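Local coordinates for putative membrane anchored protein (Corynebacterium diphtheriae, PDB 3LSO) that is of unknown function but is probably held at the cell surface by a transmembrane helix, exposing an elongated body of several all-beta domains, at residues 343-348 with 427-432; 301-306 with 320-325; 314-319 with 449-454; 350-355 with 392-397; 203-208 with 282-287. All coordinates share one frame; numbering follows the deposited sequence.

Contact 1. Residues 343-348 with 427-432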
# COMPACT_ATOMS: atom_id res chain seq x y z
N ASN B 343 0.45 15.57 -33.56
CA ASN B 343 -0.90 16.17 -33.56
C ASN B 343 -1.25 16.61 -32.14
O ASN B 343 -1.35 15.80 -31.22
CB ASN B 343 -1.94 15.16 -34.05
CG ASN B 343 -3.35 15.76 -34.20
OD1 ASN B 343 -3.58 16.64 -35.02
ND2 ASN B 343 -4.30 15.25 -33.44
N ALA B 344 -1.45 17.91 -31.97
CA ALA B 344 -1.52 18.47 -30.63
C ALA B 344 -2.96 18.50 -30.15
O ALA B 344 -3.87 18.48 -30.97
CB ALA B 344 -0.93 19.87 -30.64
N PRO B 345 -3.18 18.57 -28.83
CA PRO B 345 -4.53 18.82 -28.38
C PRO B 345 -5.12 19.94 -29.19
O PRO B 345 -4.43 20.86 -29.63
CB PRO B 345 -4.33 19.32 -26.97
CG PRO B 345 -3.15 18.60 -26.50
CD PRO B 345 -2.25 18.50 -27.69
N GLU B 346 -6.43 19.87 -29.37
CA GLU B 346 -7.18 20.92 -30.01
C GLU B 346 -6.90 22.26 -29.31
O GLU B 346 -6.89 22.34 -28.08
CB GLU B 346 -8.67 20.54 -29.93
CG GLU B 346 -9.57 21.06 -31.04
CD GLU B 346 -11.08 20.99 -30.66
OE1 GLU B 346 -11.57 19.90 -30.22
OE2 GLU B 346 -11.77 22.03 -30.81
N ASP B 347 -6.67 23.30 -30.11
CA ASP B 347 -6.37 24.68 -29.68
C ASP B 347 -4.89 24.97 -29.51
O ASP B 347 -4.52 26.15 -29.51
CB ASP B 347 -7.14 25.12 -28.42
CG ASP B 347 -8.60 25.44 -28.71
OD1 ASP B 347 -8.99 25.44 -29.91
OD2 ASP B 347 -9.37 25.69 -27.74
N VAL B 348 -4.07 23.93 -29.33
CA VAL B 348 -2.64 24.13 -29.13
C VAL B 348 -1.97 24.47 -30.48
O VAL B 348 -2.22 23.79 -31.48
CB VAL B 348 -1.99 22.91 -28.45
CG1 VAL B 348 -0.49 23.05 -28.38
CG2 VAL B 348 -2.54 22.74 -27.06
N TYR B 427 -3.88 16.40 -20.84
CA TYR B 427 -3.80 16.54 -22.26
C TYR B 427 -2.55 15.76 -22.67
O TYR B 427 -1.59 15.73 -21.90
CB TYR B 427 -3.64 18.02 -22.62
CG TYR B 427 -4.81 18.94 -22.28
CD1 TYR B 427 -5.84 19.17 -23.21
CD2 TYR B 427 -4.88 19.61 -21.07
CE1 TYR B 427 -6.92 20.02 -22.91
CE2 TYR B 427 -5.93 20.46 -20.75
CZ TYR B 427 -6.95 20.66 -21.67
OH TYR B 427 -7.98 21.51 -21.35
N MSE B 428 -2.57 15.11 -23.84
CA MSE B 428 -1.39 14.44 -24.40
C MSE B 428 -1.22 14.90 -25.82
O MSE B 428 -2.18 15.33 -26.46
CB MSE B 428 -1.62 12.94 -24.51
CG MSE B 428 -1.35 12.12 -23.28
SE MSE B 428 -2.16 10.38 -23.57
CE MSE B 428 -4.00 10.93 -23.49
N PHE B 429 -0.02 14.76 -26.34
CA PHE B 429 0.15 14.89 -27.77
C PHE B 429 -0.04 13.54 -28.47
O PHE B 429 0.07 12.47 -27.85
CB PHE B 429 1.50 15.50 -28.06
CG PHE B 429 1.61 16.91 -27.60
CD1 PHE B 429 1.38 17.96 -28.47
CD2 PHE B 429 1.88 17.21 -26.28
CE1 PHE B 429 1.46 19.26 -28.05
CE2 PHE B 429 1.97 18.54 -25.84
CZ PHE B 429 1.75 19.55 -26.74
N GLN B 430 -0.35 13.58 -29.76
CA GLN B 430 -0.49 12.35 -30.53
C GLN B 430 0.53 12.31 -31.62
O GLN B 430 1.02 13.36 -32.06
CB GLN B 430 -1.87 12.29 -31.16
CG GLN B 430 -3.02 12.24 -30.14
CD GLN B 430 -4.38 12.21 -30.79
OE1 GLN B 430 -4.63 12.91 -31.78
NE2 GLN B 430 -5.28 11.41 -30.25
N MSE B 431 0.84 11.11 -32.11
CA MSE B 431 1.58 10.97 -33.38
C MSE B 431 0.60 10.53 -34.45
O MSE B 431 -0.20 9.59 -34.23
CB MSE B 431 2.70 9.94 -33.29
CG MSE B 431 3.81 10.11 -34.35
SE MSE B 431 5.17 8.75 -34.11
CE MSE B 431 6.64 9.65 -34.94
N GLY B 432 0.64 11.22 -35.58
CA GLY B 432 -0.05 10.78 -36.80
C GLY B 432 0.90 9.83 -37.54
O GLY B 432 2.10 10.11 -37.61
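Asn-343 and Gln-430 form an antiparallel hydrogen-bonded pair where strand 335-343 ends beside strand 425-435, within one sheet of a beta-sandwich domain. Asn-343 N reaches Gln-430 O at 2.7 Å, and Gln-430 N returns to Asn-343 O at 2.8 Å. After Asn-343 the chain leaves the strand and, from Pro-345 to Val-348, folds into a type II turn. The two amide side chains lie side by side and continue the pairing: ND2 of Asn-343 donates to OE1 of Gln-430 at 2.9 Å, lying in the plane of the acceptor carbonyl. With CG anti to the backbone N (chi1 -175°), the Asn-343 carboxamide runs along the extended Gln-430 chain, their planes 30° apart. OD1 of Asn-343 accepts from the main chain of Asn-390, so both ends of this amide are engaged. The turn side is apolar. Ala-344 CB meets CE1 of Phe-429 at 3.6 Å, and Val-348 lies more loosely against the same ring. CG of Pro-345 rests on CB of Tyr-427 at 4.0 Å, whereas the tyrosine hydroxyl is bonded to the carbonyl of Ala-423. Val-322 and Val-324 of the opposing sheet also touch Phe-429. Over one face of that ring sits Pro-345 CD, a CH-pi contact 4.0 Å from the Phe-429 centroid and 21° off its normal.

Contact 2. Residues 301-306 with 320-325; sequences GLINGS and EKVSVS
The side chain of Asn-304, with CG turned anti to its carbonyl carbon (chi1 -69°), leans across to strand 321-325 and offers OD1 to Ser-323 N at 3.3 Å. Asn-304 lies opposite Ser-323, where the next hydrogen-bonded pair would fall, and its OD1 takes the place of its own backbone carbonyl. In Ser-325, OG anti to the backbone N (chi1 -176°) lies near Leu-302 CD1, while CB of Ser-325 packs on CB of Leu-302 at 3.7 Å. Between these residues runs an antiparallel pairing at the edge of a sandwich sheet. Leu-302 and Ser-325 form a hydrogen-bonded pair, with Leu-302 N on Ser-325 O at 2.9 Å and Ser-325 N on Leu-302 O at 2.8 Å. Ile-303 and Val-324 are the non-hydrogen-bonded pair that follows, and their side chains point into the sandwich. Beyond them the edge strand turns back through Asn-304 and Gly-305 in a type I' turn, for which Asn-Gly is a classic sequence. Ser-323 O is gripped twice: Asn-304 N donates to it at 2.7 Å, and water 1 gives it a second hydrogen bond at 2.7 Å. That water also accepts from Gly-305 N at 3.0 Å. The chemistry is that of a strand edge finished by neutral groups: one amide oxygen and one water extend the bonding of strand 321-325 into the turn, without any charged pair.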
# COMPACT_ATOMS: atom_id res chain seq x y z
N GLY B 301 7.70 9.22 -26.28
CA GLY B 301 7.73 10.64 -26.52
C GLY B 301 8.42 11.38 -25.40
O GLY B 301 8.97 10.77 -24.49
N LEU B 302 8.40 12.70 -25.50
CA LEU B 302 9.03 13.58 -24.54
C LEU B 302 8.23 14.85 -24.56
O LEU B 302 7.79 15.28 -25.64
CB LEU B 302 10.45 13.93 -24.97
CG LEU B 302 11.58 12.90 -24.97
CD1 LEU B 302 12.71 13.26 -25.96
CD2 LEU B 302 12.12 12.74 -23.57
N ILE B 303 8.00 15.43 -23.38
CA ILE B 303 7.51 16.80 -23.28
C ILE B 303 8.49 17.57 -22.42
O ILE B 303 8.85 17.11 -21.34
CB ILE B 303 6.09 16.89 -22.74
CG1 ILE B 303 5.70 18.35 -22.55
CG2 ILE B 303 5.98 16.16 -21.42
CD1 ILE B 303 4.20 18.59 -22.65
N ASN B 304 8.94 18.72 -22.92
CA ASN B 304 10.01 19.49 -22.28
C ASN B 304 11.22 18.62 -21.98
O ASN B 304 11.89 18.78 -20.95
CB ASN B 304 9.52 20.21 -21.03
CG ASN B 304 8.56 21.35 -21.34
OD1 ASN B 304 8.46 21.79 -22.47
ND2 ASN B 304 7.84 21.82 -20.33
N GLY B 305 11.49 17.68 -22.87
CA GLY B 305 12.68 16.82 -22.76
C GLY B 305 12.63 15.66 -21.77
O GLY B 305 13.66 15.03 -21.50
N SER B 306 11.44 15.39 -21.22
CA SER B 306 11.24 14.24 -20.37
C SER B 306 10.02 13.47 -20.79
O SER B 306 9.07 14.03 -21.33
CB SER B 306 11.08 14.66 -18.92
OG SER B 306 12.26 15.30 -18.47
N GLU B 320 1.89 29.06 -22.05
CA GLU B 320 3.28 28.73 -22.04
C GLU B 320 3.72 27.93 -23.29
O GLU B 320 2.90 27.28 -23.91
CB GLU B 320 3.42 27.96 -20.72
CG GLU B 320 4.62 27.12 -20.43
CD GLU B 320 4.63 26.72 -18.94
OE1 GLU B 320 3.92 27.37 -18.13
OE2 GLU B 320 5.35 25.75 -18.58
N LYS B 321 4.99 28.02 -23.68
CA LYS B 321 5.51 27.31 -24.87
C LYS B 321 6.02 25.97 -24.39
O LYS B 321 6.51 25.89 -23.28
CB LYS B 321 6.62 28.11 -25.58
CG LYS B 321 6.14 29.28 -26.50
CD LYS B 321 7.28 30.22 -27.02
CE LYS B 321 6.85 31.04 -28.28
NZ LYS B 321 7.42 32.44 -28.40
N VAL B 322 5.86 24.91 -25.17
CA VAL B 322 6.40 23.60 -24.80
C VAL B 322 7.06 22.92 -25.99
O VAL B 322 6.71 23.18 -27.13
CB VAL B 322 5.33 22.62 -24.24
CG1 VAL B 322 4.62 23.21 -23.04
CG2 VAL B 322 4.34 22.19 -25.33
N SER B 323 8.01 22.03 -25.71
CA SER B 323 8.66 21.31 -26.78
C SER B 323 8.34 19.84 -26.62
O SER B 323 8.41 19.28 -25.51
CB SER B 323 10.15 21.52 -26.69
OG SER B 323 10.62 20.84 -25.55
N VAL B 324 7.98 19.21 -27.72
CA VAL B 324 7.47 17.87 -27.70
C VAL B 324 8.29 17.04 -28.66
O VAL B 324 8.75 17.53 -29.69
CB VAL B 324 5.99 17.84 -28.14
CG1 VAL B 324 5.53 16.44 -28.31
CG2 VAL B 324 5.14 18.54 -27.12
N SER B 325 8.44 15.78 -28.34
CA SER B 325 9.11 14.84 -29.21
C SER B 325 8.24 13.61 -29.25
O SER B 325 7.61 13.24 -28.26
CB SER B 325 10.46 14.51 -28.59
OG SER B 325 11.20 13.66 -29.45
O HOH W 1 10.45 17.45 -25.64

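Contact 3. Residues 314-319 with 449-454; sequences AKVMPG and TAFEIA
Val-316 and Phe-451 cross at a slant on the inward side of a short parallel pairing, with Val-316 CG2 lying 3.8 Å from Phe-451 CB. The phenylalanine CG sits between its backbone N and carbonyl carbon (chi1 67°), which places the near rim of the ring, CD1, 4.0 Å from Val-316 CB. Ile-453 comes to the same valine from further along the strand, its CD1 meeting Val-316 CG1 at 4.2 Å. The other branch of that isoleucine, CG2, turns to Pro-318 CG at 4.0 Å. At the opposite end of the row, Ala-314 CB lies 4.1 Å from Phe-451 CB. The backbones are joined by three hydrogen bonds: Ala-314 N to Ala-450 O at 3.1 Å, Glu-452 N to Ala-314 O at 2.9 Å, and a longer one from Val-316 N to Glu-452 O at 3.3 Å. The short strands diverge by 40°. An early strand lying parallel to the last one recalls the A'-G pairing of immunoglobulin-like sandwiches. Ile-303 of strand 298-303 touches both Ala-314 and Phe-451 from the other sheet. The polar and apolar sides are thus separated: Ala-314, Val-316, Phe-451 and Ile-453 line the core, while Glu-452 points the other way and bonds Ser-259 of the preceding domain's strand 258-267. Across the pair itself, cohesion comes from main-chain bonds and hydrocarbon packing.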
# COMPACT_ATOMS: atom_id res chain seq x y z
N ALA B 314 3.43 16.30 -16.84
CA ALA B 314 4.16 17.55 -16.76
C ALA B 314 3.24 18.62 -16.20
O ALA B 314 2.10 18.74 -16.63
CB ALA B 314 4.68 17.94 -18.12
N LYS B 315 3.70 19.38 -15.23
CA LYS B 315 2.87 20.47 -14.73
C LYS B 315 3.10 21.67 -15.64
O LYS B 315 4.21 22.16 -15.79
CB LYS B 315 3.12 20.78 -13.24
CG LYS B 315 2.46 19.75 -12.28
CD LYS B 315 2.36 20.24 -10.82
CE LYS B 315 1.88 19.13 -9.88
NZ LYS B 315 2.99 18.17 -9.48
N VAL B 316 2.04 22.12 -16.28
CA VAL B 316 2.13 23.14 -17.29
C VAL B 316 1.05 24.17 -17.02
O VAL B 316 -0.00 23.88 -16.46
CB VAL B 316 2.00 22.51 -18.69
CG1 VAL B 316 1.74 23.54 -19.74
CG2 VAL B 316 3.24 21.70 -19.02
N MSE B 317 1.32 25.39 -17.45
CA MSE B 317 0.53 26.54 -17.10
C MSE B 317 -0.03 27.14 -18.40
O MSE B 317 0.65 27.15 -19.43
CB MSE B 317 1.50 27.48 -16.45
CG MSE B 317 0.89 28.50 -15.62
SE MSE B 317 1.20 28.08 -13.76
CE MSE B 317 0.93 29.88 -13.01
N PRO B 318 -1.30 27.60 -18.40
CA PRO B 318 -1.77 28.13 -19.70
C PRO B 318 -0.95 29.35 -20.10
O PRO B 318 -0.62 30.17 -19.25
CB PRO B 318 -3.22 28.54 -19.42
CG PRO B 318 -3.60 27.89 -18.16
CD PRO B 318 -2.34 27.69 -17.36
N GLY B 319 -0.65 29.47 -21.38
CA GLY B 319 0.05 30.60 -21.95
C GLY B 319 1.40 30.18 -22.53
O GLY B 319 1.93 30.79 -23.46
N THR B 449 3.87 12.23 -23.33
CA THR B 449 3.82 13.65 -23.60
C THR B 449 2.75 14.35 -22.75
O THR B 449 2.48 15.54 -22.91
CB THR B 449 3.59 13.93 -25.12
OG1 THR B 449 2.24 13.62 -25.51
CG2 THR B 449 4.59 13.11 -25.96
N ALA B 450 2.14 13.61 -21.83
CA ALA B 450 0.97 14.13 -21.10
C ALA B 450 1.31 15.35 -20.23
O ALA B 450 2.35 15.37 -19.59
CB ALA B 450 0.38 13.04 -20.23
N PHE B 451 0.41 16.33 -20.20
CA PHE B 451 0.57 17.45 -19.28
C PHE B 451 -0.75 17.77 -18.62
O PHE B 451 -1.80 17.47 -19.16
CB PHE B 451 1.16 18.67 -19.99
CG PHE B 451 0.25 19.29 -21.04
CD1 PHE B 451 -0.68 20.26 -20.69
CD2 PHE B 451 0.38 18.94 -22.37
CE1 PHE B 451 -1.47 20.84 -21.62
CE2 PHE B 451 -0.43 19.52 -23.31
CZ PHE B 451 -1.35 20.48 -22.94
N GLU B 452 -0.70 18.36 -17.43
CA GLU B 452 -1.91 18.77 -16.74
C GLU B 452 -1.94 20.27 -16.58
O GLU B 452 -0.96 20.86 -16.20
CB GLU B 452 -2.05 18.08 -15.37
CG GLU B 452 -3.50 18.03 -14.86
CD GLU B 452 -3.71 17.21 -13.59
OE1 GLU B 452 -2.89 16.32 -13.27
OE2 GLU B 452 -4.73 17.46 -12.90
N ILE B 453 -3.07 20.86 -16.93
CA ILE B 453 -3.38 22.22 -16.55
C ILE B 453 -4.10 22.13 -15.23
O ILE B 453 -5.18 21.58 -15.17
CB ILE B 453 -4.30 22.89 -17.56
CG1 ILE B 453 -3.64 22.97 -18.94
CG2 ILE B 453 -4.77 24.25 -17.06
CD1 ILE B 453 -2.35 23.73 -18.98
N ALA B 454 -3.50 22.67 -14.18
CA ALA B 454 -4.05 22.48 -12.82
C ALA B 454 -5.50 22.92 -12.68
O ALA B 454 -6.01 23.70 -13.49
CB ALA B 454 -3.17 23.12 -11.75

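Contact 4. Residues 350-355 with 392-397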
# COMPACT_ATOMS: atom_id res chain seq x y z
N TYR B 350 1.01 25.03 -33.29
CA TYR B 350 2.33 24.63 -33.71
C TYR B 350 3.16 25.89 -34.00
O TYR B 350 2.66 26.80 -34.66
CB TYR B 350 2.21 23.75 -34.95
CG TYR B 350 3.46 23.57 -35.76
CD1 TYR B 350 4.40 22.56 -35.46
CD2 TYR B 350 3.70 24.39 -36.87
CE1 TYR B 350 5.55 22.39 -36.25
CE2 TYR B 350 4.85 24.22 -37.66
CZ TYR B 350 5.76 23.24 -37.34
OH TYR B 350 6.86 23.14 -38.15
N ILE B 351 4.38 25.95 -33.48
CA ILE B 351 5.27 27.06 -33.77
C ILE B 351 5.97 26.87 -35.13
O ILE B 351 6.74 25.92 -35.31
CB ILE B 351 6.38 27.21 -32.70
CG1 ILE B 351 5.85 27.20 -31.26
CG2 ILE B 351 7.24 28.46 -33.00
CD1 ILE B 351 4.94 28.28 -30.97
N ASP B 352 5.74 27.79 -36.07
CA ASP B 352 6.34 27.66 -37.40
C ASP B 352 7.83 27.47 -37.33
O ASP B 352 8.54 28.16 -36.58
CB ASP B 352 6.02 28.86 -38.29
CG ASP B 352 4.52 29.09 -38.44
OD1 ASP B 352 3.72 28.23 -37.97
OD2 ASP B 352 4.12 30.13 -39.01
N GLY B 353 8.29 26.49 -38.12
CA GLY B 353 9.70 26.28 -38.36
C GLY B 353 10.38 25.48 -37.28
O GLY B 353 11.60 25.47 -37.22
N THR B 354 9.61 24.80 -36.42
CA THR B 354 10.22 24.07 -35.33
C THR B 354 10.14 22.58 -35.55
O THR B 354 10.84 21.80 -34.88
CB THR B 354 9.58 24.40 -33.93
OG1 THR B 354 8.20 23.98 -33.87
CG2 THR B 354 9.70 25.84 -33.62
N GLY B 355 9.26 22.19 -36.47
CA GLY B 355 8.99 20.79 -36.77
C GLY B 355 10.07 20.21 -37.65
O GLY B 355 10.47 20.80 -38.66
N SER B 392 -2.84 21.78 -35.99
CA SER B 392 -1.50 21.74 -35.44
C SER B 392 -0.60 20.72 -36.14
O SER B 392 0.61 20.78 -36.03
CB SER B 392 -1.56 21.39 -33.96
OG SER B 392 -2.05 20.07 -33.75
N TYR B 393 -1.19 19.76 -36.84
CA TYR B 393 -0.43 18.65 -37.35
C TYR B 393 0.39 19.08 -38.54
O TYR B 393 -0.12 19.83 -39.40
CB TYR B 393 -1.38 17.56 -37.80
CG TYR B 393 -0.72 16.35 -38.38
CD1 TYR B 393 -0.24 15.34 -37.56
CD2 TYR B 393 -0.62 16.20 -39.77
CE1 TYR B 393 0.34 14.20 -38.09
CE2 TYR B 393 -0.03 15.06 -40.31
CZ TYR B 393 0.44 14.07 -39.46
OH TYR B 393 1.01 12.94 -39.98
N ARG B 394 1.63 18.60 -38.59
CA ARG B 394 2.50 18.79 -39.72
C ARG B 394 3.14 17.45 -39.95
O ARG B 394 3.87 16.96 -39.07
CB ARG B 394 3.59 19.79 -39.41
CG ARG B 394 3.11 21.20 -39.05
CD ARG B 394 2.51 21.89 -40.24
NE ARG B 394 2.18 23.26 -39.91
CZ ARG B 394 1.06 23.64 -39.30
NH1 ARG B 394 0.14 22.75 -38.93
NH2 ARG B 394 0.89 24.94 -39.05
N GLY B 395 2.88 16.86 -41.13
CA GLY B 395 3.35 15.52 -41.46
C GLY B 395 4.48 15.46 -42.48
O GLY B 395 4.41 16.06 -43.56
N PHE B 396 5.50 14.68 -42.15
CA PHE B 396 6.77 14.69 -42.85
C PHE B 396 7.03 13.39 -43.56
O PHE B 396 6.71 12.33 -43.04
CB PHE B 396 7.87 14.89 -41.82
CG PHE B 396 7.85 16.24 -41.16
CD1 PHE B 396 8.63 17.30 -41.67
CD2 PHE B 396 7.07 16.46 -40.01
CE1 PHE B 396 8.62 18.56 -41.05
CE2 PHE B 396 7.06 17.70 -39.38
CZ PHE B 396 7.84 18.77 -39.89
N HIS B 397 7.62 13.46 -44.74
CA HIS B 397 7.94 12.27 -45.50
C HIS B 397 9.43 12.23 -45.75
O HIS B 397 10.03 13.24 -46.08
CB HIS B 397 7.24 12.31 -46.85
CG HIS B 397 5.77 12.09 -46.80
ND1 HIS B 397 4.90 13.00 -46.24
CD2 HIS B 397 4.99 11.09 -47.29
CE1 HIS B 397 3.67 12.56 -46.36
NE2 HIS B 397 3.69 11.41 -47.00
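Tyr-350 meets the 392-397 segment from its first side-chain atom onward: CB lies 3.5 Å from Ser-392 O. CG is anti to the backbone N (chi1 163°), and this swings the ring over Arg-394. Against one ring face, almost exactly above the centre, stands Arg-394 CG, a CH-pi contact 3.7 Å from the Tyr-350 centroid. The arginine chain bends at chi2 and passes toward one side of the ring, where CD2 of Tyr-350 is 3.6 Å from NE of Arg-394. Here CD2 lies over a face of the guanidinium, whose plane is inclined 48° to the ring. The contact bridges the two sheets of the sandwich, strand 349-357 being an edge of one and strand 394-398 belonging to the other. NH1 of Arg-394 is held by the carbonyls of Tyr-393 and Glu-391. Asp-352, in the type II turn from Ile-351 to Thr-354, brings OD1 only to 4.5 Å from Arg-394 NH2, too far for a salt bridge. At the tip of the side chain, Tyr-350 OH accepts from Gly-355 N at 3.1 Å, tying the ring to the residue that follows the turn. Gly-355 C in turn lies 3.5 Å from CZ of Phe-396.

Contact 5. Residues 203-208 with 282-287; sequences ASIKQD and IPVVTE
Hydrogen bonds between main-chain groups carry the pairing of Ala-203 and Ser-204 with Val-284 and Val-285, two short parallel runs. Ala-203 N donates to Pro-283 O at 3.2 Å. Ala-203 O then receives Val-285 N at 2.8 Å, with an N-H...O angle of 167°. A third bond, from Ile-205 N to Val-285 O at 3.4 Å, is weak and marks where the chains part, as the first segment enters a type II turn from Ser-204 to Gln-207. CA-H...O contacts fill in between: Val-284 CA lies 3.3 Å from Ala-203 O, and Ser-204 CA lies 3.2 Å from Val-285 O. The apolar contacts are fewer. Ile-205 CG2 meets Val-284 CG1 at 3.9 Å, the two side chains meeting at a slant. That branch of Ile-205 is anti to the carbonyl carbon, while CG1, set between N and carbonyl carbon (chi1 69°), turns instead to Thr-286 O at 3.8 Å. On the same side as Val-284, Ala-203 CB approaches Val-284 CG2 at 4.3 Å. A short strand lying parallel to the last strand of its domain is consistent with an immunoglobulin-like topology. Strand 203-204 is the outermost of five in this chain's sheet; strand 278-285 lies between it and strand 258-267, and Val-285, on the other face, touches Ile-426 and Met-428 of strand 425-435 in the next domain.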
# COMPACT_ATOMS: atom_id res chain seq x y z
N ALA B 203 -9.07 6.75 -17.18
CA ALA B 203 -10.40 6.73 -17.82
C ALA B 203 -10.62 7.96 -18.71
O ALA B 203 -9.84 8.92 -18.68
CB ALA B 203 -11.49 6.61 -16.77
N SER B 204 -11.69 7.90 -19.50
CA SER B 204 -12.06 9.02 -20.34
C SER B 204 -13.37 9.60 -19.84
O SER B 204 -14.15 8.92 -19.17
CB SER B 204 -12.25 8.55 -21.78
OG SER B 204 -11.07 7.97 -22.29
N ILE B 205 -13.61 10.86 -20.17
CA ILE B 205 -14.87 11.50 -19.84
C ILE B 205 -16.03 10.86 -20.60
O ILE B 205 -15.84 10.14 -21.58
CB ILE B 205 -14.81 13.00 -20.08
CG1 ILE B 205 -14.72 13.30 -21.58
CG2 ILE B 205 -13.61 13.60 -19.37
CD1 ILE B 205 -14.48 14.76 -21.87
N LYS B 206 -17.23 11.10 -20.10
CA LYS B 206 -18.48 10.60 -20.70
C LYS B 206 -18.56 9.08 -20.90
O LYS B 206 -19.41 8.60 -21.65
CB LYS B 206 -18.85 11.38 -21.97
CG LYS B 206 -19.33 12.80 -21.69
CD LYS B 206 -19.82 13.47 -22.98
CE LYS B 206 -20.00 14.98 -22.82
NZ LYS B 206 -20.51 15.58 -24.09
N GLN B 207 -17.71 8.33 -20.21
CA GLN B 207 -17.89 6.88 -20.12
C GLN B 207 -18.13 6.41 -18.67
O GLN B 207 -17.82 7.11 -17.71
CB GLN B 207 -16.72 6.14 -20.80
CG GLN B 207 -15.50 5.91 -19.88
CD GLN B 207 -14.21 5.55 -20.65
OE1 GLN B 207 -14.21 5.39 -21.89
NE2 GLN B 207 -13.11 5.41 -19.90
N ASP B 208 -18.71 5.22 -18.53
CA ASP B 208 -18.92 4.64 -17.21
C ASP B 208 -17.62 4.16 -16.61
O ASP B 208 -16.79 3.58 -17.30
CB ASP B 208 -19.90 3.47 -17.30
CG ASP B 208 -21.33 3.91 -17.12
OD1 ASP B 208 -21.69 4.32 -15.99
OD2 ASP B 208 -22.09 3.83 -18.12
N ILE B 282 -7.31 8.82 -9.86
CA ILE B 282 -7.47 8.37 -11.24
C ILE B 282 -7.23 9.50 -12.21
O ILE B 282 -7.93 10.51 -12.16
CB ILE B 282 -8.88 7.94 -11.55
CG1 ILE B 282 -9.33 6.80 -10.66
CG2 ILE B 282 -8.97 7.47 -13.01
CD1 ILE B 282 -10.84 6.50 -10.83
N PRO B 283 -6.29 9.32 -13.14
CA PRO B 283 -6.13 10.33 -14.13
C PRO B 283 -7.23 10.17 -15.16
O PRO B 283 -7.37 9.10 -15.74
CB PRO B 283 -4.79 9.98 -14.78
CG PRO B 283 -4.24 8.87 -13.98
CD PRO B 283 -5.38 8.20 -13.38
N VAL B 284 -8.00 11.22 -15.38
CA VAL B 284 -9.02 11.17 -16.39
C VAL B 284 -8.65 12.07 -17.56
O VAL B 284 -8.33 13.23 -17.38
CB VAL B 284 -10.37 11.52 -15.80
CG1 VAL B 284 -11.39 11.68 -16.86
CG2 VAL B 284 -10.78 10.42 -14.89
N VAL B 285 -8.66 11.51 -18.76
CA VAL B 285 -8.21 12.21 -19.95
C VAL B 285 -9.41 12.44 -20.88
O VAL B 285 -10.42 11.73 -20.76
CB VAL B 285 -7.12 11.38 -20.67
CG1 VAL B 285 -5.82 11.38 -19.88
CG2 VAL B 285 -7.59 9.95 -20.86
N THR B 286 -9.30 13.39 -21.81
CA THR B 286 -10.39 13.68 -22.76
C THR B 286 -10.74 12.49 -23.68
O THR B 286 -11.80 11.87 -23.56
CB THR B 286 -10.06 14.91 -23.61
OG1 THR B 286 -9.78 16.00 -22.73
CG2 THR B 286 -11.23 15.27 -24.54
N GLU B 287 -9.83 12.18 -24.60
CA GLU B 287 -9.93 11.01 -25.46
C GLU B 287 -8.57 10.29 -25.35
O GLU B 287 -7.52 10.94 -25.18
CB GLU B 287 -10.21 11.45 -26.92
CG GLU B 287 -10.76 10.40 -27.93
CD GLU B 287 -10.66 10.86 -29.42
OE1 GLU B 287 -10.57 12.10 -29.69
OE2 GLU B 287 -10.68 9.98 -30.31

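Contacts 1 to 4 lie in one sandwich domain, and Phe-429 of contact 1 ties three of them together: its CE2 packs on Val-324 CG2 of contact 2 at 3.4 Å and on Phe-451 CE2 of contact 3 at 3.6 Å. Contacts 2 and 3 have centres about 10 Å apart and meet through Ile-303. Contact 4, nested in the loop closed by contact 1, joins it where Ser-392 OG meets Ala-344 N at 2.9 Å. Contact 5 belongs to the preceding domain, its centre about 16 Å from that of contact 1, yet Val-285 CG1 touches Met-428 CE at 4.1 Å across the interface. Contacts 4 and 5 are furthest apart, about 28 Å between centres.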